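PDB 3QFI: transcriptional regulator from Enterococcus faecalis, which belongs to the LytR-CpsA-Psr family, whose members are associated with the bacterial cell envelope. Local coordinates for residues A[125-130]-A[142-147]; A[119-124]-A[182-187]; A[44-49]-A[57-62]. One frame throughout, in Å; residues are numbered along the deposited sequence.

Contact 1. Residues A[125-130]-A[142-147]; sequences EVDNTI and AGKIKL
V126 and I145 face each other as a hydrogen-bonded antiparallel pair, and their backbones are joined by two nearly straight bonds in this small two-stranded sheet. V126 N gives its hydrogen to I145 O at 3.2 Å, and I145 N returns the bond to V126 O almost in line with the carbonyl, the C=O...N angle being 176°. Further along, G143 N reaches N128 O at 2.9 Å, whereas the answering bond from N128 N to G143 O is weak. G143 has a positive phi (81°) that would press a CB against the preceding carbonyl oxygen, and the chain turns a corner at the next residue, K144.

The apolar contacts lie on one face. CG2 of V126 touches CD1 of I145 at 3.9 Å, the two side chains crossing obliquely, and it also meets CD2 of L147 at 4.0 Å, there at about a right angle. V126, N128 and L147 pack against Y155 of helix 150-156.

Charged chains occupy the other face, which carries E125, D127, K144 and K146. K144 folds back across D127, bent at chi2 (-76°) and again at chi4, and its CD and CE pass beside OD2; even so, NZ stops 4.0 Å from D127 OD2, beyond a salt bridge. E125 instead lays its CG alongside CB of K146 at 3.9 Å, with the charged ends farther apart still.

The hairpin is thus an antiparallel pair with an apolar and a charged face: the backbone ladder fixes the pairing, the aliphatic face packs against the helix, and on the more solvent-facing side opposite charges lie near one another without locking, probably contributing a modest attraction.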
loop_
_atom_site.group_PDB
_atom_site.type_symbol
_atom_site.label_atom_id
_atom_site.label_comp_id
_atom_site.label_asym_id
_atom_site.label_seq_id
_atom_site.Cartn_x
_atom_site.Cartn_y
_atom_site.Cartn_z
ATOM N N GLU A 125 14.348 -0.833 12.804
ATOM C CA GLU A 125 15.328 0.208 12.533
ATOM C C GLU A 125 15.154 0.845 11.158
ATOM O O GLU A 125 15.002 0.154 10.146
ATOM C CB GLU A 125 16.752 -0.335 12.683
ATOM C CG GLU A 125 17.243 -0.311 14.129
ATOM C CD GLU A 125 18.753 -0.177 14.252
ATOM O OE1 GLU A 125 19.478 -1.108 13.838
ATOM O OE2 GLU A 125 19.214 0.871 14.760
ATOM N N VAL A 126 15.160 2.175 11.141
ATOM C CA VAL A 126 15.026 2.936 9.906
ATOM C C VAL A 126 16.054 4.053 9.896
ATOM O O VAL A 126 16.701 4.320 10.912
ATOM C CB VAL A 126 13.627 3.584 9.761
ATOM C CG1 VAL A 126 12.545 2.524 9.867
ATOM C CG2 VAL A 126 13.436 4.662 10.807
ATOM N N ASP A 127 16.199 4.701 8.743
ATOM C CA ASP A 127 17.128 5.816 8.598
ATOM C C ASP A 127 16.338 7.113 8.404
ATOM O O ASP A 127 15.907 7.431 7.294
ATOM C CB ASP A 127 18.046 5.597 7.399
ATOM C CG ASP A 127 19.185 6.598 7.350
ATOM O OD1 ASP A 127 18.916 7.817 7.447
ATOM O OD2 ASP A 127 20.351 6.166 7.211
ATOM N N ASN A 128 16.148 7.855 9.491
ATOM C CA ASN A 128 15.411 9.112 9.443
ATOM C C ASN A 128 16.254 10.187 8.763
ATOM O O ASN A 128 17.137 10.768 9.392
ATOM C CB ASN A 128 15.050 9.562 10.862
ATOM C CG ASN A 128 14.196 10.814 10.880
ATOM O OD1 ASN A 128 13.908 11.371 11.938
ATOM N ND2 ASN A 128 13.781 11.261 9.705
ATOM N N THR A 129 15.980 10.449 7.485
ATOM C CA THR A 129 16.717 11.459 6.723
ATOM C C THR A 129 16.175 12.862 6.952
ATOM O O THR A 129 16.659 13.831 6.369
ATOM C CB THR A 129 16.668 11.177 5.207
ATOM O OG1 THR A 129 17.259 12.277 4.499
ATOM C CG2 THR A 129 15.233 11.007 4.740
ATOM N N ILE A 130 15.162 12.963 7.803
ATOM C CA ILE A 130 14.546 14.244 8.121
ATOM C C ILE A 130 14.941 14.641 9.549
ATOM O O ILE A 130 15.985 15.257 9.759
ATOM C CB ILE A 130 13.007 14.151 8.020
ATOM C CG1 ILE A 130 12.603 13.314 6.797
ATOM C CG2 ILE A 130 12.414 15.545 7.931
ATOM C CD1 ILE A 130 13.185 13.791 5.464
ATOM N N ALA A 142 16.958 11.851 14.438
ATOM C CA ALA A 142 17.470 11.772 13.072
ATOM C C ALA A 142 18.570 10.719 12.948
ATOM O O ALA A 142 19.184 10.325 13.944
ATOM C CB ALA A 142 17.993 13.129 12.643
ATOM N N GLY A 143 18.811 10.261 11.724
ATOM C CA GLY A 143 19.835 9.254 11.503
ATOM C C GLY A 143 19.362 7.844 11.820
ATOM O O GLY A 143 18.185 7.630 12.101
ATOM N N LYS A 144 20.278 6.879 11.780
ATOM C CA LYS A 144 19.937 5.484 12.058
ATOM C C LYS A 144 19.456 5.256 13.491
ATOM O O LYS A 144 20.239 5.351 14.436
ATOM C CB LYS A 144 21.145 4.580 11.784
ATOM C CG LYS A 144 21.500 4.399 10.307
ATOM C CD LYS A 144 20.532 3.452 9.604
ATOM C CE LYS A 144 20.891 3.269 8.126
ATOM N NZ LYS A 144 22.252 2.683 7.916
ATOM N N ILE A 145 18.172 4.943 13.649
ATOM C CA ILE A 145 17.612 4.696 14.976
ATOM C C ILE A 145 16.514 3.628 15.028
ATOM O O ILE A 145 15.852 3.346 14.033
ATOM C CB ILE A 145 17.070 6.001 15.603
ATOM C CG1 ILE A 145 16.451 6.883 14.524
ATOM C CG2 ILE A 145 18.188 6.715 16.359
ATOM C CD1 ILE A 145 15.193 6.312 13.917
ATOM N N LYS A 146 16.337 3.030 16.201
ATOM C CA LYS A 146 15.327 1.997 16.388
ATOM C C LYS A 146 13.991 2.637 16.738
ATOM O O LYS A 146 13.934 3.608 17.496
ATOM C CB LYS A 146 15.758 1.035 17.496
ATOM C CG LYS A 146 14.785 -0.106 17.741
ATOM C CD LYS A 146 15.291 -1.058 18.821
ATOM C CE LYS A 146 16.575 -1.766 18.405
ATOM N NZ LYS A 146 17.044 -2.685 19.480
ATOM N N LEU A 147 12.918 2.087 16.184
ATOM C CA LEU A 147 11.583 2.615 16.417
ATOM C C LEU A 147 10.640 1.658 17.145
ATOM O O LEU A 147 10.646 0.453 16.901
ATOM C CB LEU A 147 10.973 3.016 15.081
ATOM C CG LEU A 147 10.683 4.510 14.934
ATOM C CD1 LEU A 147 11.834 5.345 15.468
ATOM C CD2 LEU A 147 10.425 4.807 13.469
#

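Contact 2. Residues A[119-124]-A[182-187]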
loop_
_atom_site.group_PDB
_atom_site.type_symbol
_atom_site.label_atom_id
_atom_site.label_comp_id
_atom_site.label_asym_id
_atom_site.label_seq_id
_atom_site.Cartn_x
_atom_site.Cartn_y
_atom_site.Cartn_z
ATOM N N ASP A 119 5.632 -3.079 18.321
ATOM C CA ASP A 119 6.179 -3.518 19.607
ATOM C C ASP A 119 6.212 -5.036 19.759
ATOM O O ASP A 119 7.075 -5.575 20.443
ATOM C CB ASP A 119 5.387 -2.914 20.762
ATOM C CG ASP A 119 5.541 -1.413 20.838
ATOM O OD1 ASP A 119 6.662 -0.925 20.565
ATOM O OD2 ASP A 119 4.555 -0.720 21.173
ATOM N N ALA A 120 5.272 -5.716 19.115
ATOM C CA ALA A 120 5.191 -7.166 19.176
ATOM C C ALA A 120 6.346 -7.813 18.423
ATOM O O ALA A 120 6.635 -9.000 18.616
ATOM C CB ALA A 120 3.867 -7.637 18.587
ATOM N N VAL A 121 6.983 -7.048 17.543
ATOM C CA VAL A 121 8.108 -7.570 16.779
ATOM C C VAL A 121 9.440 -7.075 17.342
ATOM O O VAL A 121 10.495 -7.394 16.801
ATOM C CB VAL A 121 8.026 -7.175 15.273
ATOM C CG1 VAL A 121 6.756 -7.746 14.651
ATOM C CG2 VAL A 121 8.066 -5.658 15.119
ATOM N N GLY A 122 9.392 -6.293 18.417
ATOM C CA GLY A 122 10.617 -5.808 19.020
ATOM C C GLY A 122 11.144 -4.535 18.405
ATOM O O GLY A 122 12.305 -4.173 18.608
ATOM N N GLY A 123 10.288 -3.854 17.651
ATOM C CA GLY A 123 10.681 -2.603 17.028
ATOM C C GLY A 123 11.353 -2.783 15.680
ATOM O O GLY A 123 11.592 -3.905 15.235
ATOM N N ILE A 124 11.668 -1.671 15.029
ATOM C CA ILE A 124 12.304 -1.728 13.726
ATOM C C ILE A 124 13.268 -0.577 13.532
ATOM O O ILE A 124 13.042 0.521 14.034
ATOM C CB ILE A 124 11.259 -1.671 12.593
ATOM C CG1 ILE A 124 10.471 -0.363 12.679
ATOM C CG2 ILE A 124 10.317 -2.870 12.691
ATOM C CD1 ILE A 124 9.457 -0.184 11.564
ATOM N N ARG A 182 9.752 -7.722 6.896
ATOM C CA ARG A 182 11.069 -8.335 6.922
ATOM C C ARG A 182 11.287 -9.053 8.256
ATOM O O ARG A 182 11.774 -10.179 8.289
ATOM C CB ARG A 182 12.130 -7.257 6.721
ATOM C CG ARG A 182 13.438 -7.778 6.185
ATOM C CD ARG A 182 13.539 -7.600 4.679
ATOM N NE ARG A 182 14.652 -8.374 4.131
ATOM C CZ ARG A 182 15.080 -8.291 2.875
ATOM N NH1 ARG A 182 16.099 -9.046 2.475
ATOM N NH2 ARG A 182 14.496 -7.450 2.027
ATOM N N LYS A 183 10.908 -8.389 9.345
ATOM C CA LYS A 183 11.044 -8.926 10.696
ATOM C C LYS A 183 10.061 -10.075 10.929
ATOM O O LYS A 183 10.449 -11.157 11.376
ATOM C CB LYS A 183 10.773 -7.821 11.713
ATOM C CG LYS A 183 11.163 -8.148 13.143
ATOM C CD LYS A 183 12.669 -8.108 13.323
ATOM C CE LYS A 183 13.253 -6.800 12.804
ATOM N NZ LYS A 183 12.619 -5.623 13.447
ATOM N N VAL A 184 8.784 -9.837 10.632
ATOM C CA VAL A 184 7.766 -10.864 10.824
ATOM C C VAL A 184 8.134 -12.147 10.085
ATOM O O VAL A 184 7.682 -13.230 10.459
ATOM C CB VAL A 184 6.366 -10.405 10.326
ATOM C CG1 VAL A 184 5.335 -11.475 10.648
ATOM C CG2 VAL A 184 5.961 -9.088 10.983
ATOM N N MET A 185 8.953 -12.027 9.040
ATOM C CA MET A 185 9.372 -13.189 8.254
ATOM C C MET A 185 10.828 -13.577 8.522
ATOM O O MET A 185 11.370 -14.461 7.859
ATOM C CB MET A 185 9.219 -12.903 6.754
ATOM C CG MET A 185 7.815 -12.535 6.292
ATOM S SD MET A 185 6.677 -13.921 6.216
ATOM C CE MET A 185 7.183 -14.651 4.689
ATOM N N SER A 186 11.464 -12.920 9.487
ATOM C CA SER A 186 12.861 -13.205 9.797
ATOM C C SER A 186 13.028 -14.393 10.739
ATOM O O SER A 186 13.930 -14.396 11.580
ATOM C CB SER A 186 13.530 -11.981 10.423
ATOM O OG SER A 186 13.097 -11.791 11.757
ATOM N N PHE A 187 12.165 -15.397 10.608
ATOM C CA PHE A 187 12.255 -16.580 11.459
ATOM C C PHE A 187 12.047 -16.220 12.925
ATOM O O PHE A 187 12.942 -15.672 13.569
ATOM C CB PHE A 187 13.622 -17.245 11.266
ATOM C CG PHE A 187 13.847 -18.458 12.130
ATOM C CD1 PHE A 187 14.374 -18.335 13.413
ATOM C CD2 PHE A 187 13.548 -19.731 11.649
ATOM C CE1 PHE A 187 14.603 -19.461 14.201
ATOM C CE2 PHE A 187 13.772 -20.863 12.428
ATOM C CZ PHE A 187 14.302 -20.727 13.707
#
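CG of K183 rests against CB of V121 at 3.9 Å and also lies near V121 O. From there the lysine chain, with CG anti to its own backbone N (chi1 -167°), bends at each of the next three torsions and curls back along the loop. This brings NZ to 2.7 Å from G123 O, and the same nitrogen lies 3.7 Å from CG2 of I124. On the other flank CG1 of V121 meets CG2 of V184 at 4.0 Å, a purely apolar touch.

The arrangement joins the C-terminal ends of two helices, 111-120 and 166-184. The first closes with a Schellman motif in which G122 takes the positive phi and its N bonds back to D119 O at 3.2 Å; the chain then runs through G123 into strand 124-128. At the other helix end, K183 O is gripped twice by S186, through the backbone N at 2.8 Å and through OG, which approaches in the carbonyl plane on a lone pair. The side chain of I124 also packs on V176, K179 and I180 of helix 166-184.

Contact 3. Residues A[44-49]-A[57-62]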
loop_
_atom_site.group_PDB
_atom_site.type_symbol
_atom_site.label_atom_id
_atom_site.label_comp_id
_atom_site.label_asym_id
_atom_site.label_seq_id
_atom_site.Cartn_x
_atom_site.Cartn_y
_atom_site.Cartn_z
ATOM N N THR A 44 -3.984 5.600 4.466
ATOM C CA THR A 44 -2.874 4.987 3.749
ATOM C C THR A 44 -3.301 3.679 3.101
ATOM O O THR A 44 -3.763 2.754 3.774
ATOM C CB THR A 44 -1.694 4.722 4.691
ATOM O OG1 THR A 44 -2.007 3.626 5.560
ATOM C CG2 THR A 44 -1.420 5.956 5.535
ATOM N N THR A 45 -3.128 3.616 1.786
ATOM C CA THR A 45 -3.501 2.465 0.986
ATOM C C THR A 45 -2.306 2.008 0.182
ATOM O O THR A 45 -1.734 2.778 -0.584
ATOM C CB THR A 45 -4.627 2.848 0.024
ATOM O OG1 THR A 45 -5.749 3.306 0.785
ATOM C CG2 THR A 45 -5.036 1.663 -0.843
ATOM N N MET A 46 -1.945 0.744 0.343
ATOM C CA MET A 46 -0.794 0.198 -0.361
ATOM C C MET A 46 -1.116 -1.158 -1.000
ATOM O O MET A 46 -2.093 -1.813 -0.628
ATOM C CB MET A 46 0.364 0.046 0.634
ATOM C CG MET A 46 1.716 -0.309 0.039
ATOM S SD MET A 46 2.974 -0.629 1.336
ATOM C CE MET A 46 3.046 0.972 2.218
ATOM N N VAL A 47 -0.300 -1.560 -1.973
ATOM C CA VAL A 47 -0.461 -2.844 -2.637
ATOM C C VAL A 47 0.888 -3.530 -2.732
ATOM O O VAL A 47 1.894 -2.902 -3.067
ATOM C CB VAL A 47 -1.028 -2.709 -4.057
ATOM C CG1 VAL A 47 -1.132 -4.088 -4.692
ATOM C CG2 VAL A 47 -2.401 -2.047 -4.017
ATOM N N VAL A 48 0.907 -4.821 -2.421
ATOM C CA VAL A 48 2.141 -5.599 -2.465
ATOM C C VAL A 48 1.934 -6.852 -3.306
ATOM O O VAL A 48 0.891 -7.500 -3.211
ATOM C CB VAL A 48 2.591 -6.027 -1.036
ATOM C CG1 VAL A 48 3.810 -6.937 -1.113
ATOM C CG2 VAL A 48 2.908 -4.804 -0.210
ATOM N N THR A 49 2.909 -7.174 -4.153
ATOM C CA THR A 49 2.823 -8.383 -4.968
ATOM C C THR A 49 3.932 -9.339 -4.541
ATOM O O THR A 49 5.111 -8.977 -4.514
ATOM C CB THR A 49 2.953 -8.107 -6.495
ATOM O OG1 THR A 49 4.149 -7.366 -6.766
ATOM C CG2 THR A 49 1.736 -7.349 -7.004
ATOM N N SER A 57 9.168 -8.856 -4.100
ATOM C CA SER A 57 7.869 -8.298 -3.728
ATOM C C SER A 57 7.892 -6.833 -4.107
ATOM O O SER A 57 8.881 -6.142 -3.873
ATOM C CB SER A 57 7.585 -8.422 -2.225
ATOM O OG SER A 57 7.233 -9.745 -1.872
ATOM N N THR A 58 6.789 -6.369 -4.677
ATOM C CA THR A 58 6.677 -4.999 -5.135
ATOM C C THR A 58 5.576 -4.269 -4.377
ATOM O O THR A 58 4.398 -4.647 -4.441
ATOM C CB THR A 58 6.350 -4.987 -6.630
ATOM O OG1 THR A 58 7.138 -5.985 -7.292
ATOM C CG2 THR A 58 6.642 -3.640 -7.238
ATOM N N MET A 59 5.982 -3.231 -3.651
ATOM C CA MET A 59 5.077 -2.398 -2.870
ATOM C C MET A 59 4.593 -1.296 -3.791
ATOM O O MET A 59 5.291 -0.892 -4.721
ATOM C CB MET A 59 5.805 -1.785 -1.672
ATOM C CG MET A 59 6.325 -2.800 -0.664
ATOM S SD MET A 59 7.244 -1.994 0.689
ATOM C CE MET A 59 6.229 -2.422 2.092
ATOM N N ILE A 60 3.397 -0.803 -3.525
ATOM C CA ILE A 60 2.821 0.224 -4.362
ATOM C C ILE A 60 1.962 1.142 -3.515
ATOM O O ILE A 60 0.915 0.750 -3.017
ATOM C CB ILE A 60 1.957 -0.424 -5.498
ATOM C CG1 ILE A 60 2.518 -0.071 -6.868
ATOM C CG2 ILE A 60 0.532 0.064 -5.432
ATOM C CD1 ILE A 60 2.415 1.396 -7.219
ATOM N N SER A 61 2.434 2.363 -3.331
ATOM C CA SER A 61 1.703 3.355 -2.573
ATOM C C SER A 61 0.662 3.966 -3.496
ATOM O O SER A 61 0.961 4.266 -4.660
ATOM C CB SER A 61 2.639 4.470 -2.126
ATOM O OG SER A 61 3.588 4.021 -1.179
ATOM N N LEU A 62 -0.554 4.147 -2.994
ATOM C CA LEU A 62 -1.603 4.784 -3.789
ATOM C C LEU A 62 -1.954 6.122 -3.134
ATOM O O LEU A 62 -2.414 6.162 -1.993
ATOM C CB LEU A 62 -2.847 3.895 -3.855
ATOM C CG LEU A 62 -2.630 2.590 -4.625
ATOM C CD1 LEU A 62 -3.752 1.615 -4.353
ATOM C CD2 LEU A 62 -2.525 2.905 -6.105
#
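M46 reaches diagonally past I60 O to M59, on the face it shares with V48, M59 and S61. With CG anti to the backbone N (chi1 -171°), its chain runs out over the neighbouring strand until SD meets the terminal methyl CE of M59 at 3.8 Å.

T49 sits at the opposite end of the ladder, side by side with T58 and pointing the same way. Its chi1 of 54° sets OG1 between the backbone N and the carbonyl carbon, where it lies beside CB of T58. Their backbones are doubly bonded: T49 N to T58 O at 2.9 Å, and T58 N to T49 O at 3.1 Å, the latter donor lying in the carbonyl plane on a lone pair.

L62 lies on the face of T45, V47 and I60. Its CD1 touches both CG2 of T45 at 3.7 Å and CG2 of V47 at 3.9 Å, bridging two successive same-face residues of the facing strand, while CB of V47 packs on CG2 of I60.

The antiparallel hairpin lies inside a mixed sheet, with strand 22-28 beside 44-51 and strand 227-230 beside 56-62. Helix 166-184 covers the methionine face, where R174 bonds to OG of S61 and V177 touches M59; L99, L79 and L232 meet the other face.

Contact 3 comes first along the chain and lies about 3 Å from the centre of the chain, whereas contacts 1 and 2 sit towards the periphery, on one side of it. Contact 1 is nested inside the loop closed by contact 2; their centres are about 16 Å apart, and they join at a probable hydrogen bond from L147 N to I124 O, strand 124-128 being the next element after helix 111-120. Contact 3 touches neither, its nearest atoms being about 8 Å from contact 2 and 11 Å from contact 1. Helix 166-184 is shared: it packs on the central sheet at contact 3, and its C-terminal end forms one half of contact 2.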